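Local coordinates for protein At4g34840 (Arabidopsis thaliana, PDB 3BSF) that is a nucleosidase of the phosphorylase superfamily that pairs with a second copy of itself and holds adenine in its pocket, at residues Arg11-Ile16 against Asp244-Lys249; Thr41-Glu46 against Tyr87-Ala92; Trp49-Gly54 against Asn62-Gly67; Ser115-Val120 against Ala233-Ser238; Asn144-Pro149 against Lys201-Leu206. All coordinates share one frame; numbering follows the deposited sequence.

Interaction 1 (Arg11-Ile16 against Asp244-Lys249); sequences RPISTI and DFISGK
Ile13 N donates a nearly straight hydrogen bond to Lys249 O (3.0 Å, 167° at the hydrogen), arriving in the plane of that carbonyl. In this α/β fold of the phosphorylase superfamily, the bond fastens the chain leading into the first strand, 15-19, to the turn that follows the last helix, 227-246. The turn is of type II and runs from Ile246 to Lys249. It is closed by Lys249 N bonding to Ile246 O at 2.7 Å, with Gly248 supplying the positive phi usual at the third position of a type II turn. Pro12 lies beside the same acceptor, its CB 3.6 Å from Lys249 O, and Arg11 NH1 bonds to Pro12 O, bracing the carbonyl that precedes Ile13 N.

Beside this polar link the contact is purely aliphatic, and Ile246 carries it. Its CG2 branch, anti to the backbone N, meets Ile13 CD1 at 3.6 Å, the two side chains crossing at a slant. Ile16 comes instead end-on, so that its CD1 and Ile246 CD1 touch tip to tip at 4.0 Å. Ile246 also touches Leu97, and Ile16 touches Ile99 and Leu59, which places the isoleucine cluster against the sheet. On the outer side of the turn Lys249 doubles back toward the helix: NZ bonds to Asp253 O, and CE sits 3.5 Å above one face of the Phe245 ring, offset toward its rim.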
# COMPACT_ATOMS: atom_id res chain seq x y z
N ARG A 11 -6.84 11.72 31.19
CA ARG A 11 -5.51 11.03 31.26
C ARG A 11 -4.51 11.47 30.16
O ARG A 11 -4.85 11.54 28.97
CB ARG A 11 -5.68 9.50 31.23
CG ARG A 11 -4.43 8.73 31.66
CD ARG A 11 -3.57 8.32 30.48
NE ARG A 11 -4.05 7.08 29.87
CZ ARG A 11 -3.60 6.56 28.73
NH1 ARG A 11 -2.63 7.17 28.04
NH2 ARG A 11 -4.11 5.43 28.27
N PRO A 12 -3.24 11.74 30.55
CA PRO A 12 -2.14 12.17 29.69
C PRO A 12 -1.57 11.18 28.68
O PRO A 12 -1.60 9.97 28.87
CB PRO A 12 -1.09 12.63 30.69
CG PRO A 12 -1.29 11.68 31.81
CD PRO A 12 -2.79 11.65 31.95
N ILE A 13 -1.05 11.74 27.59
CA ILE A 13 -0.44 10.97 26.53
C ILE A 13 0.76 10.26 27.14
O ILE A 13 1.57 10.87 27.84
CB ILE A 13 0.00 11.89 25.38
CG1 ILE A 13 -1.24 12.45 24.67
CG2 ILE A 13 0.91 11.14 24.40
CD1 ILE A 13 -0.95 13.60 23.74
N SER A 14 0.87 8.97 26.88
CA SER A 14 1.98 8.21 27.43
C SER A 14 2.97 7.79 26.36
O SER A 14 4.17 8.03 26.50
CB SER A 14 1.45 6.97 28.16
OG SER A 14 2.49 6.36 28.89
N THR A 15 2.49 7.18 25.29
CA THR A 15 3.39 6.74 24.24
C THR A 15 3.15 7.32 22.85
O THR A 15 2.01 7.45 22.39
CB THR A 15 3.39 5.22 24.16
OG1 THR A 15 2.11 4.78 23.72
CG2 THR A 15 3.67 4.62 25.52
N ILE A 16 4.25 7.67 22.19
CA ILE A 16 4.22 8.24 20.85
C ILE A 16 5.04 7.44 19.84
O ILE A 16 6.26 7.35 19.95
CB ILE A 16 4.81 9.68 20.84
CG1 ILE A 16 3.97 10.60 21.72
CG2 ILE A 16 4.85 10.20 19.42
CD1 ILE A 16 4.48 12.02 21.80
N ASP A 244 8.48 17.99 22.94
CA ASP A 244 8.62 18.80 24.14
C ASP A 244 7.28 19.46 24.56
O ASP A 244 6.99 19.58 25.76
CB ASP A 244 9.67 19.88 23.86
CG ASP A 244 10.11 20.59 25.10
OD1 ASP A 244 10.44 21.80 25.00
OD2 ASP A 244 10.13 19.94 26.17
N PHE A 245 6.49 19.89 23.57
CA PHE A 245 5.20 20.55 23.80
C PHE A 245 4.13 19.58 24.27
O PHE A 245 3.30 19.92 25.12
CB PHE A 245 4.72 21.21 22.50
CG PHE A 245 3.29 21.71 22.54
CD1 PHE A 245 2.98 22.93 23.13
CD2 PHE A 245 2.25 20.95 22.01
CE1 PHE A 245 1.66 23.39 23.20
CE2 PHE A 245 0.92 21.40 22.07
CZ PHE A 245 0.63 22.62 22.67
N ILE A 246 4.14 18.37 23.71
CA ILE A 246 3.17 17.34 24.06
C ILE A 246 3.41 16.80 25.46
O ILE A 246 2.47 16.61 26.22
CB ILE A 246 3.24 16.16 23.07
CG1 ILE A 246 2.88 16.65 21.67
CG2 ILE A 246 2.32 15.02 23.53
CD1 ILE A 246 3.22 15.66 20.58
N SER A 247 4.68 16.54 25.79
CA SER A 247 5.05 15.99 27.09
C SER A 247 4.28 16.65 28.23
O SER A 247 4.39 17.85 28.48
CB SER A 247 6.56 16.16 27.32
OG SER A 247 7.00 15.41 28.44
N GLY A 248 3.47 15.84 28.92
CA GLY A 248 2.70 16.37 30.03
C GLY A 248 1.24 16.65 29.73
O GLY A 248 0.44 16.73 30.65
N LYS A 249 0.90 16.77 28.46
CA LYS A 249 -0.49 17.07 28.07
C LYS A 249 -1.42 15.88 27.78
O LYS A 249 -0.99 14.73 27.77
CB LYS A 249 -0.46 17.99 26.84
CG LYS A 249 0.06 19.40 27.13
CD LYS A 249 0.31 20.16 25.86
CE LYS A 249 0.38 21.64 26.14
NZ LYS A 249 -0.98 22.16 26.48

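Interaction 2 (Thr41-Glu46 against Tyr87-Ala92)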
# COMPACT_ATOMS: atom_id res chain seq x y z
N THR A 41 12.64 -6.80 18.08
CA THR A 41 11.50 -5.99 17.72
C THR A 41 10.27 -6.90 17.89
O THR A 41 10.38 -8.13 17.87
CB THR A 41 11.60 -5.43 16.26
OG1 THR A 41 11.64 -6.52 15.32
CG2 THR A 41 12.85 -4.58 16.09
N PRO A 42 9.10 -6.30 18.13
CA PRO A 42 7.90 -7.11 18.29
C PRO A 42 7.32 -7.47 16.93
O PRO A 42 6.13 -7.78 16.80
CB PRO A 42 6.99 -6.20 19.11
CG PRO A 42 7.35 -4.86 18.61
CD PRO A 42 8.86 -4.91 18.57
N PHE A 43 8.16 -7.44 15.90
CA PHE A 43 7.71 -7.76 14.55
C PHE A 43 8.14 -9.16 14.12
O PHE A 43 8.99 -9.79 14.77
CB PHE A 43 8.27 -6.73 13.55
CG PHE A 43 8.05 -5.30 13.96
CD1 PHE A 43 6.78 -4.87 14.38
CD2 PHE A 43 9.10 -4.37 13.89
CE1 PHE A 43 6.55 -3.55 14.74
CE2 PHE A 43 8.89 -3.05 14.25
CZ PHE A 43 7.61 -2.62 14.68
N PRO A 44 7.55 -9.67 13.03
CA PRO A 44 7.90 -11.00 12.53
C PRO A 44 9.38 -11.06 12.17
O PRO A 44 9.94 -10.12 11.58
CB PRO A 44 7.01 -11.17 11.30
CG PRO A 44 5.82 -10.31 11.60
CD PRO A 44 6.45 -9.08 12.23
N LYS A 45 10.01 -12.17 12.53
CA LYS A 45 11.43 -12.36 12.27
C LYS A 45 11.80 -12.03 10.81
O LYS A 45 12.93 -11.61 10.54
CB LYS A 45 11.80 -13.81 12.61
CG LYS A 45 13.28 -14.02 12.89
CD LYS A 45 13.50 -15.21 13.85
CE LYS A 45 14.92 -15.23 14.44
NZ LYS A 45 15.09 -16.16 15.61
N GLU A 46 10.86 -12.17 9.88
CA GLU A 46 11.19 -11.92 8.48
C GLU A 46 11.19 -10.50 7.92
O GLU A 46 11.87 -10.24 6.93
CB GLU A 46 10.35 -12.82 7.57
CG GLU A 46 9.03 -13.24 8.13
CD GLU A 46 9.15 -14.48 8.98
OE1 GLU A 46 9.55 -15.53 8.43
OE2 GLU A 46 8.85 -14.41 10.20
N TYR A 87 0.44 -0.53 10.60
CA TYR A 87 -0.50 -1.53 11.11
C TYR A 87 0.19 -2.28 12.25
O TYR A 87 -0.26 -2.27 13.40
CB TYR A 87 -0.85 -2.50 9.98
CG TYR A 87 -1.73 -3.67 10.35
CD1 TYR A 87 -3.13 -3.55 10.41
CD2 TYR A 87 -1.18 -4.93 10.58
CE1 TYR A 87 -3.94 -4.66 10.67
CE2 TYR A 87 -1.98 -6.04 10.84
CZ TYR A 87 -3.35 -5.90 10.88
OH TYR A 87 -4.14 -7.01 11.11
N ALA A 88 1.31 -2.91 11.91
CA ALA A 88 2.10 -3.69 12.84
C ALA A 88 2.45 -2.93 14.10
O ALA A 88 2.34 -3.49 15.19
CB ALA A 88 3.35 -4.16 12.17
N SER A 89 2.87 -1.69 13.98
CA SER A 89 3.22 -0.89 15.15
C SER A 89 2.00 -0.66 16.04
O SER A 89 2.06 -0.83 17.27
CB SER A 89 3.80 0.45 14.71
OG SER A 89 4.86 0.23 13.80
N ILE A 90 0.90 -0.25 15.42
CA ILE A 90 -0.33 -0.02 16.15
C ILE A 90 -0.64 -1.26 16.97
O ILE A 90 -0.71 -1.21 18.19
CB ILE A 90 -1.50 0.29 15.18
CG1 ILE A 90 -1.43 1.76 14.73
CG2 ILE A 90 -2.83 -0.08 15.83
CD1 ILE A 90 -2.52 2.16 13.70
N LEU A 91 -0.80 -2.40 16.31
CA LEU A 91 -1.12 -3.62 17.03
C LEU A 91 -0.07 -3.97 18.05
O LEU A 91 -0.39 -4.36 19.16
CB LEU A 91 -1.29 -4.78 16.05
CG LEU A 91 -2.42 -4.58 15.04
CD1 LEU A 91 -2.57 -5.82 14.17
CD2 LEU A 91 -3.72 -4.23 15.80
N ALA A 92 1.20 -3.82 17.68
CA ALA A 92 2.28 -4.14 18.60
C ALA A 92 2.34 -3.17 19.75
O ALA A 92 1.62 -3.31 20.73
CB ALA A 92 3.62 -4.19 17.87
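Phe43 packs against the C-terminal end of helix 79-91, through Ala88 and Ser89, and Ala92 just beyond it, so that the loop between strands 36-38 and 50-56 of this α/β fold is laid along one flank of the helix end. Most of the contact is apolar. With chi1 at -50°, Phe43 CG sits anti to its own carbonyl carbon and the ring is carried toward the helix. Its CD1 and CE1 share the methyl of Ala88, CD1 lying 4.1 Å from Ala88 CB. One turn further on, the methyl of Ala92 is met by Pro42, with CG 3.9 Å from Ala92 CB, and more distantly by Phe43 CE1, 4.3 Å from the same CB.

The ring has further neighbours on its own side: Pro42 CG, which stands 4.1 Å above one face of the Phe43 ring, offset toward the rim, and Trp49, which meets it edge-to-face (T-shaped). The same region reaches the dimer interface: Pro44 packs on Tyr87 of the second subunit, and Tyr87 on Pro44 of that subunit.

The polar component is slight. Ser89 is a helix residue whose hydroxyl is engaged along its own helix, in a hydrogen bond with Val85 O. It therefore meets the phenylalanine as a van der Waals neighbour, with Ser89 OG 4.1 Å from Phe43 CZ.

Interaction 3 (Trp49-Gly54 against Asn62-Gly67); sequences WIMFKG and NIVCPG
Lys53 and Asn62 form a non-hydrogen-bonded pair of the antiparallel hairpin 50-56/59-65, and their side chains run alongside each other on the same face of the sheet. From Lys53 CB, 3.7 Å from Asn62 ND2, the chain leaves with CG anti to the backbone N (chi1 -171°). CG then passes 3.5 Å from ND2, and CD follows past the same nitrogen. A bend at chi4 turns the ammonium back, leaving Lys53 NZ 3.5 Å from Asn62 OD1, a polar approach rather than a hydrogen bond. Met51 also borders the amide, with SD 3.7 Å from Asn62 ND2.

Ile50 with Cys65 and Phe52 with Ile63 are the hydrogen-bonded pairs, and each carries two backbone bonds, such as Ile63 N to Phe52 O at 2.8 Å. Their side chains take the other face, which helix 23-33 covers. Beyond the last pair, the CD1 edge of Trp49 faces Pro66 O, near the ring plane.

Four main-chain bonds thus join these parts of the strands, and they do not depend on side-chain identity. Side chains add a mostly apolar layer, with the Asn62 amide lying between an aliphatic lysine stem and a thioether.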
# COMPACT_ATOMS: atom_id res chain seq x y z
N TRP A 49 11.99 -4.27 9.23
CA TRP A 49 11.66 -3.09 10.03
C TRP A 49 12.54 -2.89 11.25
O TRP A 49 12.87 -3.84 11.97
CB TRP A 49 10.20 -3.15 10.46
CG TRP A 49 9.30 -3.54 9.33
CD1 TRP A 49 9.58 -3.44 7.98
CD2 TRP A 49 7.97 -4.08 9.42
NE1 TRP A 49 8.51 -3.88 7.24
CE2 TRP A 49 7.51 -4.28 8.09
CE3 TRP A 49 7.13 -4.41 10.48
CZ2 TRP A 49 6.24 -4.80 7.81
CZ3 TRP A 49 5.86 -4.93 10.20
CH2 TRP A 49 5.44 -5.12 8.87
N ILE A 50 12.92 -1.64 11.49
CA ILE A 50 13.75 -1.29 12.63
C ILE A 50 13.00 -0.39 13.61
O ILE A 50 12.13 0.38 13.22
CB ILE A 50 15.05 -0.59 12.16
CG1 ILE A 50 14.72 0.50 11.14
CG2 ILE A 50 15.98 -1.61 11.52
CD1 ILE A 50 15.94 1.14 10.53
N MET A 51 13.32 -0.49 14.89
CA MET A 51 12.63 0.33 15.88
C MET A 51 13.59 0.95 16.88
O MET A 51 14.54 0.32 17.32
CB MET A 51 11.57 -0.51 16.61
CG MET A 51 10.96 0.14 17.85
SD MET A 51 9.58 -0.83 18.56
CE MET A 51 10.41 -2.29 19.16
N PHE A 52 13.34 2.21 17.23
CA PHE A 52 14.14 2.92 18.22
C PHE A 52 13.22 3.38 19.36
O PHE A 52 12.28 4.14 19.14
CB PHE A 52 14.85 4.12 17.61
CG PHE A 52 15.79 3.77 16.50
CD1 PHE A 52 15.32 3.53 15.21
CD2 PHE A 52 17.16 3.68 16.73
CE1 PHE A 52 16.19 3.22 14.17
CE2 PHE A 52 18.04 3.37 15.71
CZ PHE A 52 17.56 3.14 14.43
N LYS A 53 13.50 2.90 20.56
CA LYS A 53 12.70 3.23 21.73
C LYS A 53 13.47 4.16 22.65
O LYS A 53 14.69 4.18 22.64
CB LYS A 53 12.30 1.95 22.49
CG LYS A 53 11.27 2.18 23.61
CD LYS A 53 10.62 0.87 24.11
CE LYS A 53 9.69 1.09 25.33
NZ LYS A 53 8.55 2.04 25.09
N GLY A 54 12.73 4.94 23.43
CA GLY A 54 13.36 5.87 24.34
C GLY A 54 12.33 6.56 25.21
O GLY A 54 11.15 6.62 24.86
N ASN A 62 8.79 6.07 20.34
CA ASN A 62 9.18 4.94 19.51
C ASN A 62 9.20 5.37 18.06
O ASN A 62 8.19 5.83 17.54
CB ASN A 62 8.21 3.77 19.66
CG ASN A 62 8.31 3.09 21.01
OD1 ASN A 62 7.89 3.64 22.03
ND2 ASN A 62 8.87 1.89 21.02
N ILE A 63 10.35 5.24 17.41
CA ILE A 63 10.44 5.58 16.00
C ILE A 63 10.57 4.28 15.22
O ILE A 63 11.54 3.54 15.38
CB ILE A 63 11.68 6.46 15.70
CG1 ILE A 63 11.58 7.79 16.44
CG2 ILE A 63 11.77 6.71 14.20
CD1 ILE A 63 12.70 8.74 16.12
N VAL A 64 9.58 3.97 14.40
CA VAL A 64 9.62 2.74 13.62
C VAL A 64 9.83 3.06 12.16
O VAL A 64 9.18 3.94 11.62
CB VAL A 64 8.31 1.94 13.80
CG1 VAL A 64 8.38 0.64 13.02
CG2 VAL A 64 8.09 1.63 15.28
N CYS A 65 10.76 2.35 11.52
CA CYS A 65 11.07 2.56 10.11
C CYS A 65 10.99 1.25 9.35
O CYS A 65 11.38 0.20 9.87
CB CYS A 65 12.47 3.17 9.98
SG CYS A 65 13.07 3.42 8.27
N PRO A 66 10.48 1.28 8.10
CA PRO A 66 10.38 0.04 7.32
C PRO A 66 11.76 -0.54 6.99
O PRO A 66 11.87 -1.69 6.54
CB PRO A 66 9.60 0.48 6.08
CG PRO A 66 9.95 1.95 5.95
CD PRO A 66 9.87 2.41 7.37
N GLY A 67 12.80 0.26 7.22
CA GLY A 67 14.17 -0.16 6.94
C GLY A 67 14.58 -0.15 5.47
O GLY A 67 14.05 0.62 4.65

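Interaction 4 (Ser115-Val120 against Ala233-Ser238); sequences SDVYVV and AKLDES
Val117 forms the close-packed part of this contact, directing its two methyls at helix 227-246 from strand 117-125. CG2 lies 3.8 Å from Ser238 OG and 4.0 Å from Lys234 CG, while CG1 approaches Leu235 CD1 at 4.3 Å. The hydroxyl that the valine meets is already engaged: Ser238 OG donates to Lys234 O at 2.7 Å. That bond should limit the rotation of the serine, and it lets the oxygen sit against a methyl without needing a partner on the strand. Ser238 N reaches the same carbonyl from the opposite face of its plane.

Toward the partly exposed side the packing thins. Ser115 touches only the aliphatic stem of Lys234, its OG 3.9 Å from Lys234 CG. A bend at chi2 (74°) folds the lysine back along its own helix. There NZ makes a weak hydrogen bond to Ser238 OG and a long salt bridge to Glu237 OE2, so its charge is turned to the helix rather than to the strand.

The axes of 117-120 and 233-238 cross at -58° and approach to 9.9 Å. Val117 also rests on Ile207 of strand 204-213, and Asp236, on the same helix, forms a salt bridge with Arg32 of helix 23-33.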
# COMPACT_ATOMS: atom_id res chain seq x y z
N SER A 115 12.86 24.26 3.02
CA SER A 115 13.09 24.18 4.46
C SER A 115 11.88 24.47 5.36
O SER A 115 11.99 24.39 6.58
CB SER A 115 14.24 25.11 4.84
OG SER A 115 14.54 24.99 6.22
N ASP A 116 10.73 24.81 4.78
CA ASP A 116 9.54 25.08 5.58
C ASP A 116 9.06 23.83 6.31
O ASP A 116 9.24 22.71 5.81
CB ASP A 116 8.41 25.58 4.69
CG ASP A 116 8.43 27.07 4.50
OD1 ASP A 116 9.55 27.62 4.45
OD2 ASP A 116 7.35 27.69 4.40
N VAL A 117 8.46 24.01 7.49
CA VAL A 117 7.96 22.87 8.25
C VAL A 117 6.45 22.98 8.50
O VAL A 117 5.99 23.67 9.40
CB VAL A 117 8.70 22.72 9.59
CG1 VAL A 117 8.12 21.55 10.37
CG2 VAL A 117 10.17 22.50 9.32
N TYR A 118 5.68 22.27 7.68
CA TYR A 118 4.25 22.29 7.79
C TYR A 118 3.69 21.16 8.64
O TYR A 118 4.34 20.14 8.87
CB TYR A 118 3.60 22.21 6.41
CG TYR A 118 3.74 23.44 5.52
CD1 TYR A 118 4.94 23.72 4.87
CD2 TYR A 118 2.67 24.30 5.32
CE1 TYR A 118 5.07 24.82 4.03
CE2 TYR A 118 2.78 25.41 4.48
CZ TYR A 118 3.99 25.67 3.84
OH TYR A 118 4.11 26.77 3.01
N VAL A 119 2.46 21.37 9.11
CA VAL A 119 1.71 20.39 9.88
C VAL A 119 0.49 20.12 9.01
O VAL A 119 -0.43 20.94 8.92
CB VAL A 119 1.23 20.97 11.25
CG1 VAL A 119 0.24 19.99 11.91
CG2 VAL A 119 2.41 21.22 12.17
N VAL A 120 0.50 18.96 8.35
CA VAL A 120 -0.59 18.56 7.47
C VAL A 120 -1.95 18.62 8.17
O VAL A 120 -2.10 18.14 9.29
CB VAL A 120 -0.36 17.14 6.94
CG1 VAL A 120 -1.56 16.67 6.11
CG2 VAL A 120 0.92 17.11 6.11
N ALA A 233 17.56 18.72 9.02
CA ALA A 233 18.10 19.26 10.25
C ALA A 233 17.01 20.12 10.89
O ALA A 233 16.66 19.91 12.05
CB ALA A 233 19.33 20.10 9.96
N LYS A 234 16.49 21.08 10.13
CA LYS A 234 15.43 21.96 10.62
C LYS A 234 14.23 21.13 11.07
O LYS A 234 13.56 21.46 12.05
CB LYS A 234 15.01 22.94 9.51
CG LYS A 234 13.84 23.87 9.87
CD LYS A 234 14.25 24.99 10.82
CE LYS A 234 13.11 25.98 11.06
NZ LYS A 234 11.95 25.40 11.81
N LEU A 235 13.97 20.04 10.35
CA LEU A 235 12.87 19.15 10.68
C LEU A 235 13.09 18.58 12.08
O LEU A 235 12.21 18.62 12.93
CB LEU A 235 12.78 18.02 9.65
CG LEU A 235 11.52 17.14 9.67
CD1 LEU A 235 10.29 17.98 9.33
CD2 LEU A 235 11.69 16.01 8.67
N ASP A 236 14.29 18.03 12.31
CA ASP A 236 14.63 17.47 13.61
C ASP A 236 14.37 18.50 14.71
O ASP A 236 13.58 18.25 15.61
CB ASP A 236 16.10 17.06 13.62
CG ASP A 236 16.67 16.98 15.04
OD1 ASP A 236 16.06 16.29 15.88
OD2 ASP A 236 17.73 17.60 15.31
N GLU A 237 15.06 19.64 14.64
CA GLU A 237 14.90 20.71 15.61
C GLU A 237 13.42 20.93 15.93
O GLU A 237 13.03 21.11 17.08
CB GLU A 237 15.51 22.01 15.06
CG GLU A 237 15.11 23.28 15.82
CD GLU A 237 15.13 24.53 14.94
OE1 GLU A 237 16.21 24.87 14.40
OE2 GLU A 237 14.06 25.17 14.79
N SER A 238 12.60 20.89 14.88
CA SER A 238 11.16 21.10 15.02
C SER A 238 10.42 19.97 15.73
O SER A 238 9.59 20.22 16.61
CB SER A 238 10.55 21.31 13.64
OG SER A 238 11.16 22.41 12.99

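Interaction 5 (Asn144-Pro149 against Lys201-Leu206); sequences NTFPTP and KVPTIL
Phe146 and Thr204 are joined by one backbone hydrogen bond, Phe146 N to Thr204 O (2.8 Å), with the donor nearly along the C=O axis. Next to it Pro203 CB stands over one face of the Phe146 ring, offset toward its rim, 4.2 Å from the ring centroid and 22° off the normal, a CH-π contact. Pro147 CD lies over the opposite face, also toward the rim. Chi1 of -171° swings the ring away from its own backbone N and along Pro203, so the two side chains point the same way.

Two methyl contacts flank this core. Thr148 CG2 and Ile205 CD1 meet tip to tip at 3.5 Å, and Thr145 CG2 packs on Leu206 CD1 at 3.4 Å.

In the next shell, Thr145 OG1 lies within hydrogen-bonding reach of Ser121 O and Val120 O, sharing its one proton between them, which ties this loop to strand 117-125. Ile205 is set from the other edge by backbone bonds to Ile98 and Asn100 and packs on Leu97 and Ile99. Leu251, in the C-terminal tail, touches both Phe146 and Pro203.

Residues 145-148 thus run at 96° to residues 203-206, at the start of strand 204-213, an interior strand of the mixed sheet at the centre of this phosphorylase-superfamily α/β fold.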
# COMPACT_ATOMS: atom_id res chain seq x y z
N ASN A 144 -8.86 13.73 7.45
CA ASN A 144 -8.32 14.73 8.39
C ASN A 144 -7.27 14.15 9.33
O ASN A 144 -7.21 12.93 9.55
CB ASN A 144 -9.42 15.29 9.30
CG ASN A 144 -10.27 16.30 8.63
OD1 ASN A 144 -11.39 16.55 9.07
ND2 ASN A 144 -9.76 16.91 7.56
N THR A 145 -6.47 15.05 9.90
CA THR A 145 -5.44 14.67 10.85
C THR A 145 -6.00 15.07 12.21
O THR A 145 -6.97 15.83 12.28
CB THR A 145 -4.13 15.45 10.61
OG1 THR A 145 -4.40 16.86 10.64
CG2 THR A 145 -3.53 15.08 9.27
N PHE A 146 -5.41 14.56 13.28
CA PHE A 146 -5.88 14.91 14.62
C PHE A 146 -5.69 16.42 14.82
O PHE A 146 -4.62 16.96 14.56
CB PHE A 146 -5.10 14.13 15.68
CG PHE A 146 -5.67 14.29 17.05
CD1 PHE A 146 -6.84 13.62 17.41
CD2 PHE A 146 -5.08 15.15 17.97
CE1 PHE A 146 -7.42 13.81 18.66
CE2 PHE A 146 -5.64 15.35 19.21
CZ PHE A 146 -6.82 14.67 19.56
N PRO A 147 -6.73 17.10 15.29
CA PRO A 147 -6.68 18.55 15.52
C PRO A 147 -5.72 19.01 16.63
O PRO A 147 -5.91 18.67 17.79
CB PRO A 147 -8.14 18.90 15.82
CG PRO A 147 -8.64 17.64 16.47
CD PRO A 147 -8.06 16.56 15.60
N THR A 148 -4.70 19.78 16.24
CA THR A 148 -3.71 20.29 17.19
C THR A 148 -3.46 21.81 17.01
O THR A 148 -2.40 22.25 16.55
CB THR A 148 -2.37 19.51 17.06
OG1 THR A 148 -1.79 19.75 15.77
CG2 THR A 148 -2.61 18.02 17.23
N PRO A 149 -4.46 22.63 17.40
CA PRO A 149 -4.43 24.09 17.30
C PRO A 149 -3.44 24.75 18.25
O PRO A 149 -2.80 25.73 17.90
CB PRO A 149 -5.87 24.47 17.61
CG PRO A 149 -6.25 23.48 18.62
CD PRO A 149 -5.71 22.19 18.04
N LYS A 201 -8.79 3.98 14.70
CA LYS A 201 -9.13 5.27 15.28
C LYS A 201 -8.13 5.84 16.30
O LYS A 201 -8.53 6.30 17.36
CB LYS A 201 -10.52 5.19 15.91
CG LYS A 201 -11.65 5.69 15.02
CD LYS A 201 -11.97 4.75 13.85
CE LYS A 201 -13.12 5.31 12.99
NZ LYS A 201 -13.59 4.38 11.91
N VAL A 202 -6.85 5.81 15.98
CA VAL A 202 -5.85 6.36 16.89
C VAL A 202 -5.40 7.76 16.42
O VAL A 202 -5.20 7.98 15.22
CB VAL A 202 -4.61 5.40 17.02
CG1 VAL A 202 -4.38 4.67 15.71
CG2 VAL A 202 -3.36 6.18 17.41
N PRO A 203 -5.25 8.72 17.36
CA PRO A 203 -4.82 10.10 17.08
C PRO A 203 -3.62 10.12 16.16
O PRO A 203 -2.64 9.41 16.41
CB PRO A 203 -4.51 10.63 18.47
CG PRO A 203 -5.55 10.00 19.28
CD PRO A 203 -5.53 8.55 18.80
N THR A 204 -3.67 10.94 15.12
CA THR A 204 -2.59 10.96 14.15
C THR A 204 -2.17 12.35 13.70
O THR A 204 -2.99 13.22 13.44
CB THR A 204 -2.99 10.11 12.93
OG1 THR A 204 -1.82 9.70 12.21
CG2 THR A 204 -3.94 10.90 12.00
N ILE A 205 -0.86 12.56 13.58
CA ILE A 205 -0.32 13.84 13.14
C ILE A 205 0.72 13.65 12.03
O ILE A 205 1.52 12.69 12.07
CB ILE A 205 0.33 14.57 14.32
CG1 ILE A 205 -0.72 14.84 15.39
CG2 ILE A 205 0.95 15.88 13.85
CD1 ILE A 205 -0.18 15.56 16.58
N LEU A 206 0.71 14.54 11.04
CA LEU A 206 1.66 14.45 9.93
C LEU A 206 2.46 15.73 9.83
O LEU A 206 1.91 16.83 9.70
CB LEU A 206 0.94 14.18 8.62
CG LEU A 206 0.18 12.84 8.53
CD1 LEU A 206 -1.01 12.87 9.46
CD2 LEU A 206 -0.29 12.60 7.11

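How the interactions relate
Interaction 1 joins the modelled N-terminal end to the region just before the C-terminal tail, enclosing the other four along the chain. Interaction 3 is nested in interaction 2, centres about 10 Å apart, with Trp49 packed on Ala88. Interaction 5 is nested in interaction 4, centres about 17 Å apart, where Val120 N meets Leu206 O between adjacent strands. Interactions 2 and 4 lie on opposite sides of the chain's centre, their own centres about 28 Å apart. Interactions 1, 3, 4 and 5 reach the same mixed sheet, and 1 and 4 share helix 227-246. The sheet joins the hairpin, against which the dimer-facing interaction 2 packs, to strands 97-106 and 204-213, which carry adenine-pocket residues.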